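Local atomic coordinates of tyrosine aminotransferase (Leishmania infantum, PDB entry 4IX8), a protein that probably catalyses the pyridoxal-phosphate-dependent transfer of the amino group of L-tyrosine to 2-oxoglutarate, as an aminotransferase of the first class. Residues L157-C167 and M206-I217; W196-A204 and F227-F238. All blocks are in the same frame, centred on the assembly; numbering follows the deposited sequence.

Contact 1: residues L157-C167 and M206-I217; sequences LCNEGDNILVC and MVDSHTKAFVII
Leu157 meets the second segment with one branch: its CD2 rests on the CB of Ala213 at 3.8 Å. A type II turn from Asn159 to Asp162 then leads into the strand, and Asp162 forms a salt bridge with Lys212. Asp162 OD1 is 3.0 Å from Lys212 NZ, a weak hydrogen bond, and the lysine chain bends at three torsions to bring NZ there.

Asn163 uses both ends of its amide. Asn163 OD1 accepts from Thr211 OG1 at 2.7 Å, in the carbonyl plane and on a lone pair. Asn163 ND2 donates to Asp208 OD1 at 3.1 Å, and the two planes stand 82° apart. That carboxylate oxygen also takes His210 N in an Asx turn, from the opposite face of its plane. The CG of Asn163 sits between the backbone N and the carbonyl carbon (chi1 67°), which turns the amide so that OD1 points at Thr211 OG1 and ND2 at Asp208.

Strands 163-167 and 211-217 run parallel, as neighbours in the large mixed sheet of the aminotransferase fold. A beta bulge shifts their register between Asn163 and Leu165. Ile164 packs its CG2 on the CB of Ala213 at 3.7 Å. Leu165 N donates to Ala213 O, and Leu165 O accepts from Val215 N at 2.7 Å. The side chain of Leu165 reaches Val207 CG2 through CD1 and Met206 CB through CD2. Leu165 CB lies 3.6 Å from Phe214 CD2.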
loop_
_atom_site.group_PDB
_atom_site.type_symbol
_atom_site.label_atom_id
_atom_site.label_comp_id
_atom_site.label_asym_id
_atom_site.label_seq_id
_atom_site.Cartn_x
_atom_site.Cartn_y
_atom_site.Cartn_z
ATOM N N LEU A 157 -14.055 -8.120 6.122
ATOM C CA LEU A 157 -15.188 -8.264 7.038
ATOM C C LEU A 157 -16.536 -8.040 6.327
ATOM O O LEU A 157 -17.537 -8.735 6.581
ATOM C CB LEU A 157 -15.015 -7.277 8.217
ATOM C CG LEU A 157 -16.043 -7.353 9.332
ATOM C CD1 LEU A 157 -15.905 -8.651 10.145
ATOM C CD2 LEU A 157 -15.879 -6.162 10.204
ATOM N N CYS A 158 -16.571 -7.015 5.482
ATOM C CA CYS A 158 -17.820 -6.508 4.915
ATOM C C CYS A 158 -17.944 -6.848 3.436
ATOM O O CYS A 158 -16.964 -6.976 2.692
ATOM C CB CYS A 158 -17.921 -4.986 5.047
ATOM S SG CYS A 158 -17.680 -4.391 6.706
ATOM N N ASN A 159 -19.184 -7.004 3.044
ATOM C CA ASN A 159 -19.556 -7.034 1.654
ATOM C C ASN A 159 -20.233 -5.708 1.313
ATOM O O ASN A 159 -20.731 -4.995 2.199
ATOM C CB ASN A 159 -20.530 -8.180 1.391
ATOM C CG ASN A 159 -19.937 -9.567 1.698
ATOM O OD1 ASN A 159 -18.874 -9.934 1.202
ATOM N ND2 ASN A 159 -20.673 -10.363 2.464
ATOM N N GLU A 160 -20.335 -5.433 0.031
ATOM C CA GLU A 160 -21.034 -4.274 -0.457
ATOM C C GLU A 160 -22.473 -4.358 0.020
ATOM O O GLU A 160 -23.089 -5.403 -0.070
ATOM C CB GLU A 160 -20.902 -4.206 -1.989
ATOM C CG GLU A 160 -21.586 -3.003 -2.590
ATOM C CD GLU A 160 -21.140 -2.621 -3.989
ATOM O OE1 GLU A 160 -20.126 -3.154 -4.494
ATOM O OE2 GLU A 160 -21.839 -1.749 -4.579
ATOM N N GLY A 161 -22.977 -3.293 0.636
ATOM C CA GLY A 161 -24.314 -3.287 1.210
ATOM C C GLY A 161 -24.316 -3.366 2.733
ATOM O O GLY A 161 -25.356 -3.200 3.407
ATOM N N ASP A 162 -23.169 -3.698 3.289
ATOM C CA ASP A 162 -22.993 -3.683 4.736
ATOM C C ASP A 162 -22.754 -2.255 5.207
ATOM O O ASP A 162 -22.455 -1.361 4.392
ATOM C CB ASP A 162 -21.812 -4.548 5.142
ATOM C CG ASP A 162 -22.127 -6.037 5.047
ATOM O OD1 ASP A 162 -23.327 -6.362 5.031
ATOM O OD2 ASP A 162 -21.187 -6.879 5.052
ATOM N N ASN A 163 -22.859 -2.052 6.512
ATOM C CA ASN A 163 -22.452 -0.785 7.108
ATOM C C ASN A 163 -21.573 -0.969 8.345
ATOM O O ASN A 163 -21.592 -2.024 8.946
ATOM C CB ASN A 163 -23.691 0.033 7.442
ATOM C CG ASN A 163 -24.552 -0.599 8.557
ATOM O OD1 ASN A 163 -24.296 -0.388 9.757
ATOM N ND2 ASN A 163 -25.640 -1.293 8.160
ATOM N N ILE A 164 -20.764 0.045 8.676
ATOM C CA ILE A 164 -20.036 0.096 9.951
ATOM C C ILE A 164 -20.289 1.424 10.647
ATOM O O ILE A 164 -20.619 2.412 9.993
ATOM C CB ILE A 164 -18.522 -0.083 9.794
ATOM C CG1 ILE A 164 -17.960 0.901 8.778
ATOM C CG2 ILE A 164 -18.193 -1.492 9.347
ATOM C CD1 ILE A 164 -16.445 0.905 8.786
ATOM N N LEU A 165 -20.176 1.423 11.976
ATOM C CA LEU A 165 -20.361 2.611 12.778
ATOM C C LEU A 165 -19.005 3.226 12.967
ATOM O O LEU A 165 -18.118 2.583 13.505
ATOM C CB LEU A 165 -21.024 2.307 14.133
ATOM C CG LEU A 165 -22.427 1.684 14.053
ATOM C CD1 LEU A 165 -23.080 1.621 15.414
ATOM C CD2 LEU A 165 -23.305 2.443 13.170
ATOM N N VAL A 166 -18.857 4.465 12.495
ATOM C CA VAL A 166 -17.586 5.217 12.548
ATOM C C VAL A 166 -17.800 6.584 13.207
ATOM O O VAL A 166 -18.815 7.245 12.953
ATOM C CB VAL A 166 -17.010 5.463 11.182
ATOM C CG1 VAL A 166 -15.650 6.160 11.291
ATOM C CG2 VAL A 166 -16.897 4.135 10.411
ATOM N N CYS A 167 -16.887 6.995 14.084
ATOM C CA CYS A 167 -16.998 8.306 14.711
ATOM C C CYS A 167 -16.926 9.411 13.662
ATOM O O CYS A 167 -16.283 9.258 12.630
ATOM C CB CYS A 167 -15.915 8.492 15.767
ATOM S SG CYS A 167 -14.328 8.168 15.030
ATOM N N MET A 206 -28.595 3.104 15.474
ATOM C CA MET A 206 -28.062 2.991 14.124
ATOM C C MET A 206 -27.685 1.560 13.737
ATOM O O MET A 206 -27.263 1.316 12.598
ATOM C CB MET A 206 -26.834 3.857 13.978
ATOM C CG MET A 206 -27.139 5.316 14.092
ATOM S SD MET A 206 -25.544 6.143 14.012
ATOM C CE MET A 206 -26.094 7.825 14.431
ATOM N N VAL A 207 -27.719 0.653 14.707
ATOM C CA VAL A 207 -27.306 -0.731 14.480
ATOM C C VAL A 207 -28.430 -1.516 13.817
ATOM O O VAL A 207 -29.564 -1.494 14.277
ATOM C CB VAL A 207 -26.909 -1.426 15.788
ATOM C CG1 VAL A 207 -26.487 -2.870 15.530
ATOM C CG2 VAL A 207 -25.769 -0.668 16.464
ATOM N N ASP A 208 -28.125 -2.175 12.706
ATOM C CA ASP A 208 -29.107 -3.093 12.138
ATOM C C ASP A 208 -28.422 -4.387 11.702
ATOM O O ASP A 208 -27.232 -4.597 11.991
ATOM C CB ASP A 208 -29.875 -2.424 10.998
ATOM C CG ASP A 208 -28.991 -1.984 9.867
ATOM O OD1 ASP A 208 -27.992 -2.689 9.537
ATOM O OD2 ASP A 208 -29.346 -0.967 9.239
ATOM N N SER A 209 -29.160 -5.233 10.993
ATOM C CA SER A 209 -28.695 -6.561 10.617
ATOM C C SER A 209 -27.501 -6.511 9.702
ATOM O O SER A 209 -26.760 -7.488 9.594
ATOM C CB SER A 209 -29.850 -7.355 9.946
ATOM O OG SER A 209 -30.385 -6.652 8.829
ATOM N N HIS A 210 -27.279 -5.367 9.061
ATOM C CA HIS A 210 -26.140 -5.237 8.137
ATOM C C HIS A 210 -24.953 -4.518 8.762
ATOM O O HIS A 210 -23.981 -4.264 8.081
ATOM C CB HIS A 210 -26.544 -4.482 6.890
ATOM C CG HIS A 210 -27.514 -5.204 6.029
ATOM N ND1 HIS A 210 -27.301 -6.479 5.573
ATOM C CD2 HIS A 210 -28.720 -4.836 5.553
ATOM C CE1 HIS A 210 -28.329 -6.863 4.848
ATOM N NE2 HIS A 210 -29.195 -5.878 4.807
ATOM N N THR A 211 -25.040 -4.161 10.043
ATOM C CA THR A 211 -23.954 -3.450 10.715
ATOM C C THR A 211 -22.869 -4.454 11.120
ATOM O O THR A 211 -23.162 -5.369 11.874
ATOM C CB THR A 211 -24.461 -2.735 11.997
ATOM O OG1 THR A 211 -25.507 -1.804 11.698
ATOM C CG2 THR A 211 -23.383 -2.036 12.682
ATOM N N LYS A 212 -21.622 -4.252 10.702
ATOM C CA LYS A 212 -20.571 -5.259 10.873
ATOM C C LYS A 212 -19.447 -4.901 11.826
ATOM O O LYS A 212 -18.664 -5.766 12.188
ATOM C CB LYS A 212 -19.948 -5.616 9.515
ATOM C CG LYS A 212 -20.947 -6.263 8.570
ATOM C CD LYS A 212 -21.452 -7.619 9.070
ATOM C CE LYS A 212 -22.891 -7.887 8.636
ATOM N NZ LYS A 212 -22.986 -8.389 7.245
ATOM N N ALA A 213 -19.338 -3.642 12.226
ATOM C CA ALA A 213 -18.251 -3.234 13.097
ATOM C C ALA A 213 -18.531 -1.871 13.713
ATOM O O ALA A 213 -19.385 -1.129 13.253
ATOM C CB ALA A 213 -16.921 -3.206 12.313
ATOM N N PHE A 214 -17.819 -1.593 14.794
ATOM C CA PHE A 214 -17.804 -0.301 15.457
ATOM C C PHE A 214 -16.361 0.184 15.427
ATOM O O PHE A 214 -15.490 -0.495 15.941
ATOM C CB PHE A 214 -18.279 -0.430 16.881
ATOM C CG PHE A 214 -18.623 0.864 17.534
ATOM C CD1 PHE A 214 -17.687 1.541 18.284
ATOM C CD2 PHE A 214 -19.895 1.377 17.452
ATOM C CE1 PHE A 214 -18.007 2.749 18.910
ATOM C CE2 PHE A 214 -20.221 2.559 18.078
ATOM C CZ PHE A 214 -19.274 3.245 18.813
ATOM N N VAL A 215 -16.107 1.328 14.804
ATOM C CA VAL A 215 -14.765 1.861 14.707
ATOM C C VAL A 215 -14.559 3.005 15.698
ATOM O O VAL A 215 -15.384 3.920 15.747
ATOM C CB VAL A 215 -14.453 2.408 13.319
ATOM C CG1 VAL A 215 -13.068 3.014 13.321
ATOM C CG2 VAL A 215 -14.562 1.324 12.244
ATOM N N ILE A 216 -13.473 2.949 16.482
ATOM C CA ILE A 216 -13.056 4.101 17.253
ATOM C C ILE A 216 -11.645 4.494 16.876
ATOM O O ILE A 216 -10.876 3.681 16.330
ATOM C CB ILE A 216 -13.128 3.885 18.775
ATOM C CG1 ILE A 216 -12.172 2.811 19.223
ATOM C CG2 ILE A 216 -14.571 3.606 19.216
ATOM C CD1 ILE A 216 -12.098 2.675 20.725
ATOM N N ILE A 217 -11.347 5.776 17.089
ATOM C CA ILE A 217 -10.015 6.313 16.958
ATOM C C ILE A 217 -9.594 6.897 18.296
ATOM O O ILE A 217 -10.156 7.871 18.752
ATOM C CB ILE A 217 -9.924 7.388 15.854
ATOM C CG1 ILE A 217 -10.495 6.869 14.517
ATOM C CG2 ILE A 217 -8.473 7.774 15.679
ATOM C CD1 ILE A 217 -10.543 7.897 13.405
#

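Contact 2: residues W196-A204 and F227-F238; sequences WECDLRAAA and FSRAHVSDIIDF
Phe227 turns the edge of its ring to the backbone of Trp196, with CE1 3.6 Å from Trp196 O. Its CZ touches the SG of Cys198, an oblique sulfur-aromatic contact. Ser228 caps helix 229-238 through OG, which accepts from His231 N. Two waters join Ser228 to Glu197 OE2, one at the serine N and one at OG.

His231 stacks on Glu197, with carboxylate and ring planes only 5° apart. The CB of Glu197 makes a CH-pi contact over the same face, 3.9 Å from the ring centroid. With chi1 at -173°, the His231 ring swings away from its own backbone N and reaches Cys198. His231 NE2 lies 3.5 Å from Cys198 SG, a weak hydrogen bond at most. The contact thus sets the start of helix 229-238 against strand 197-198, an outermost strand of the mixed eight-stranded sheet of this aminotransferase.

Asp234 offers its backbone O and CB to the CD1 of Leu200. Ile235 places CD1 3.9 Å from Cys198 SG, and its CG1 lies over the His231 face opposite Glu197. Phe238 reaches the short helix 200-204. Its ring meets Ala204 N at the edge, and Phe238 CZ packs on the CB of Ala203 at 3.8 Å.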
loop_
_atom_site.group_PDB
_atom_site.type_symbol
_atom_site.label_atom_id
_atom_site.label_comp_id
_atom_site.label_asym_id
_atom_site.label_seq_id
_atom_site.Cartn_x
_atom_site.Cartn_y
_atom_site.Cartn_z
ATOM N N TRP A 196 -15.161 15.031 23.575
ATOM C CA TRP A 196 -15.175 14.379 22.278
ATOM C C TRP A 196 -15.491 12.902 22.450
ATOM O O TRP A 196 -15.009 12.081 21.698
ATOM C CB TRP A 196 -13.849 14.586 21.550
ATOM C CG TRP A 196 -13.699 15.964 21.002
ATOM C CD1 TRP A 196 -12.779 16.918 21.392
ATOM C CD2 TRP A 196 -14.469 16.562 19.948
ATOM N NE1 TRP A 196 -12.948 18.064 20.651
ATOM C CE2 TRP A 196 -13.972 17.877 19.764
ATOM C CE3 TRP A 196 -15.546 16.123 19.153
ATOM C CZ2 TRP A 196 -14.484 18.731 18.806
ATOM C CZ3 TRP A 196 -16.067 16.987 18.201
ATOM C CH2 TRP A 196 -15.538 18.276 18.038
ATOM N N GLU A 197 -16.314 12.590 23.455
ATOM C CA GLU A 197 -16.761 11.225 23.668
ATOM C C GLU A 197 -17.841 10.780 22.674
ATOM O O GLU A 197 -18.558 11.609 22.101
ATOM C CB GLU A 197 -17.238 11.059 25.106
ATOM C CG GLU A 197 -16.064 11.051 26.084
ATOM C CD GLU A 197 -16.487 10.806 27.525
ATOM O OE1 GLU A 197 -17.711 10.762 27.751
ATOM O OE2 GLU A 197 -15.603 10.685 28.422
ATOM N N CYS A 198 -17.906 9.457 22.487
ATOM C CA CYS A 198 -18.855 8.786 21.602
ATOM C C CYS A 198 -20.227 8.906 22.191
ATOM O O CYS A 198 -20.447 8.598 23.356
ATOM C CB CYS A 198 -18.526 7.292 21.429
ATOM S SG CYS A 198 -16.793 6.809 20.876
ATOM N N ASP A 199 -21.170 9.349 21.387
ATOM C CA ASP A 199 -22.555 9.318 21.792
ATOM C C ASP A 199 -23.097 7.874 21.611
ATOM O O ASP A 199 -23.682 7.560 20.588
ATOM C CB ASP A 199 -23.344 10.316 20.963
ATOM C CG ASP A 199 -24.769 10.488 21.435
ATOM O OD1 ASP A 199 -25.239 9.679 22.264
ATOM O OD2 ASP A 199 -25.422 11.415 20.909
ATOM N N LEU A 200 -22.895 7.007 22.598
ATOM C CA LEU A 200 -23.327 5.619 22.476
ATOM C C LEU A 200 -24.837 5.437 22.469
ATOM O O LEU A 200 -25.338 4.489 21.861
ATOM C CB LEU A 200 -22.730 4.791 23.622
ATOM C CG LEU A 200 -21.194 4.821 23.699
ATOM C CD1 LEU A 200 -20.676 3.899 24.790
ATOM C CD2 LEU A 200 -20.612 4.397 22.328
ATOM N N ARG A 201 -25.569 6.377 23.054
ATOM C CA ARG A 201 -27.010 6.254 23.132
ATOM C C ARG A 201 -27.570 6.430 21.730
ATOM O O ARG A 201 -28.414 5.673 21.277
ATOM C CB ARG A 201 -27.599 7.266 24.114
ATOM N N ALA A 202 -27.074 7.419 21.026
ATOM C CA ALA A 202 -27.517 7.627 19.660
ATOM C C ALA A 202 -27.052 6.475 18.778
ATOM O O ALA A 202 -27.770 6.051 17.908
ATOM C CB ALA A 202 -27.001 8.950 19.127
ATOM N N ALA A 203 -25.841 5.983 19.013
ATOM C CA ALA A 203 -25.264 4.933 18.191
ATOM C C ALA A 203 -26.105 3.668 18.210
ATOM O O ALA A 203 -26.173 2.953 17.212
ATOM C CB ALA A 203 -23.880 4.615 18.663
ATOM N N ALA A 204 -26.740 3.386 19.341
ATOM C CA ALA A 204 -27.550 2.187 19.477
ATOM C C ALA A 204 -28.662 2.107 18.427
ATOM O O ALA A 204 -28.938 1.036 17.912
ATOM C CB ALA A 204 -28.146 2.125 20.866
ATOM N N PHE A 227 -9.345 9.086 25.492
ATOM C CA PHE A 227 -10.448 8.494 26.243
ATOM C C PHE A 227 -10.097 7.986 27.631
ATOM O O PHE A 227 -9.100 7.315 27.826
ATOM C CB PHE A 227 -11.028 7.319 25.453
ATOM C CG PHE A 227 -11.848 7.706 24.239
ATOM C CD1 PHE A 227 -12.394 8.966 24.112
ATOM C CD2 PHE A 227 -12.101 6.776 23.225
ATOM C CE1 PHE A 227 -13.170 9.305 23.013
ATOM C CE2 PHE A 227 -12.894 7.120 22.109
ATOM C CZ PHE A 227 -13.415 8.379 21.998
ATOM N N SER A 228 -10.984 8.253 28.585
ATOM C CA SER A 228 -10.884 7.671 29.916
ATOM C C SER A 228 -11.064 6.140 29.816
ATOM O O SER A 228 -11.653 5.638 28.879
ATOM C CB SER A 228 -11.956 8.273 30.835
ATOM O OG SER A 228 -13.268 7.811 30.422
ATOM N N ARG A 229 -10.590 5.427 30.823
ATOM C CA ARG A 229 -10.768 4.011 30.881
ATOM C C ARG A 229 -12.258 3.730 30.868
ATOM O O ARG A 229 -12.726 2.854 30.156
ATOM C CB ARG A 229 -10.113 3.435 32.143
ATOM C CG ARG A 229 -10.304 1.939 32.266
ATOM C CD ARG A 229 -9.448 1.311 33.359
ATOM N NE ARG A 229 -9.607 -0.137 33.294
ATOM C CZ ARG A 229 -8.832 -0.954 32.578
ATOM N NH1 ARG A 229 -7.807 -0.475 31.875
ATOM N NH2 ARG A 229 -9.077 -2.263 32.557
ATOM N N ALA A 230 -13.022 4.551 31.569
ATOM C CA ALA A 230 -14.443 4.259 31.755
ATOM C C ALA A 230 -15.198 4.350 30.437
ATOM O O ALA A 230 -16.123 3.576 30.178
ATOM C CB ALA A 230 -15.059 5.204 32.803
ATOM N N HIS A 231 -14.827 5.297 29.594
ATOM C CA HIS A 231 -15.497 5.417 28.304
ATOM C C HIS A 231 -15.116 4.237 27.393
ATOM O O HIS A 231 -15.959 3.722 26.651
ATOM C CB HIS A 231 -15.143 6.738 27.643
ATOM C CG HIS A 231 -15.900 7.030 26.382
ATOM N ND1 HIS A 231 -17.282 7.037 26.303
ATOM C CD2 HIS A 231 -15.452 7.346 25.144
ATOM C CE1 HIS A 231 -17.649 7.353 25.071
ATOM N NE2 HIS A 231 -16.556 7.522 24.344
ATOM N N VAL A 232 -13.854 3.802 27.438
ATOM C CA VAL A 232 -13.444 2.677 26.603
ATOM C C VAL A 232 -14.175 1.406 27.085
ATOM O O VAL A 232 -14.688 0.621 26.276
ATOM C CB VAL A 232 -11.924 2.483 26.629
ATOM C CG1 VAL A 232 -11.532 1.242 25.833
ATOM C CG2 VAL A 232 -11.212 3.720 26.035
ATOM N N SER A 233 -14.343 1.283 28.397
ATOM C CA SER A 233 -15.088 0.176 28.981
ATOM C C SER A 233 -16.513 0.167 28.458
ATOM O O SER A 233 -17.035 -0.883 28.037
ATOM C CB SER A 233 -15.092 0.317 30.493
ATOM O OG SER A 233 -15.628 -0.815 31.115
ATOM N N ASP A 234 -17.103 1.351 28.382
ATOM C CA ASP A 234 -18.476 1.481 27.916
ATOM C C ASP A 234 -18.592 1.140 26.426
ATOM O O ASP A 234 -19.563 0.515 26.004
ATOM C CB ASP A 234 -19.003 2.897 28.149
ATOM C CG ASP A 234 -19.342 3.168 29.588
ATOM O OD1 ASP A 234 -19.448 2.204 30.390
ATOM O OD2 ASP A 234 -19.514 4.362 29.903
ATOM N N ILE A 235 -17.608 1.564 25.638
ATOM C CA ILE A 235 -17.581 1.235 24.220
ATOM C C ILE A 235 -17.565 -0.286 24.020
ATOM O O ILE A 235 -18.347 -0.830 23.246
ATOM C CB ILE A 235 -16.380 1.858 23.564
ATOM C CG1 ILE A 235 -16.573 3.372 23.481
ATOM C CG2 ILE A 235 -16.169 1.302 22.189
ATOM C CD1 ILE A 235 -15.267 4.131 23.227
ATOM N N ILE A 236 -16.724 -0.970 24.783
ATOM C CA ILE A 236 -16.654 -2.415 24.730
ATOM C C ILE A 236 -17.988 -3.012 25.136
ATOM O O ILE A 236 -18.491 -3.870 24.431
ATOM C CB ILE A 236 -15.528 -2.923 25.628
ATOM C CG1 ILE A 236 -14.211 -2.541 24.974
ATOM C CG2 ILE A 236 -15.572 -4.451 25.815
ATOM C CD1 ILE A 236 -12.983 -2.836 25.823
ATOM N N ASP A 237 -18.618 -2.500 26.188
ATOM C CA ASP A 237 -19.916 -3.035 26.586
ATOM C C ASP A 237 -20.919 -2.857 25.465
ATOM O O ASP A 237 -21.723 -3.739 25.202
ATOM C CB ASP A 237 -20.464 -2.363 27.851
ATOM C CG ASP A 237 -19.693 -2.747 29.079
ATOM O OD1 ASP A 237 -18.972 -3.764 29.005
ATOM O OD2 ASP A 237 -19.837 -2.082 30.127
ATOM N N PHE A 238 -20.857 -1.721 24.793
ATOM C CA PHE A 238 -21.730 -1.478 23.660
ATOM C C PHE A 238 -21.582 -2.542 22.566
ATOM O O PHE A 238 -22.557 -3.016 22.006
ATOM C CB PHE A 238 -21.446 -0.096 23.104
ATOM C CG PHE A 238 -22.260 0.252 21.912
ATOM C CD1 PHE A 238 -21.833 -0.094 20.651
ATOM C CD2 PHE A 238 -23.453 0.939 22.051
ATOM C CE1 PHE A 238 -22.572 0.246 19.543
ATOM C CE2 PHE A 238 -24.198 1.281 20.948
ATOM C CZ PHE A 238 -23.755 0.927 19.690
HETATM O O HOH W 1 -12.679 10.272 28.009
HETATM O O HOH W 2 -15.242 9.556 30.790
#

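The centres of contact 1 and contact 2 are about 16 Å apart, and both reach the same eight-stranded mixed sheet. Their segments alternate along the chain: 157-167, 196-204, 206-217, 227-238. Contact 1 joins two neighbouring parallel strands inside the sheet. Contact 2 packs the helix after strand 211-217 against the edge strand 197-198 and the short helix before 211-217. Phe214 links them. Phe214 CD2 is 3.6 Å from Phe238 CE1, and Phe214 CZ is 3.9 Å from Leu200 CD2. Leu165 also touches the backbone of Ala203. Contact 2 thus packs on the part of the sheet face that carries Leu165 and Phe214.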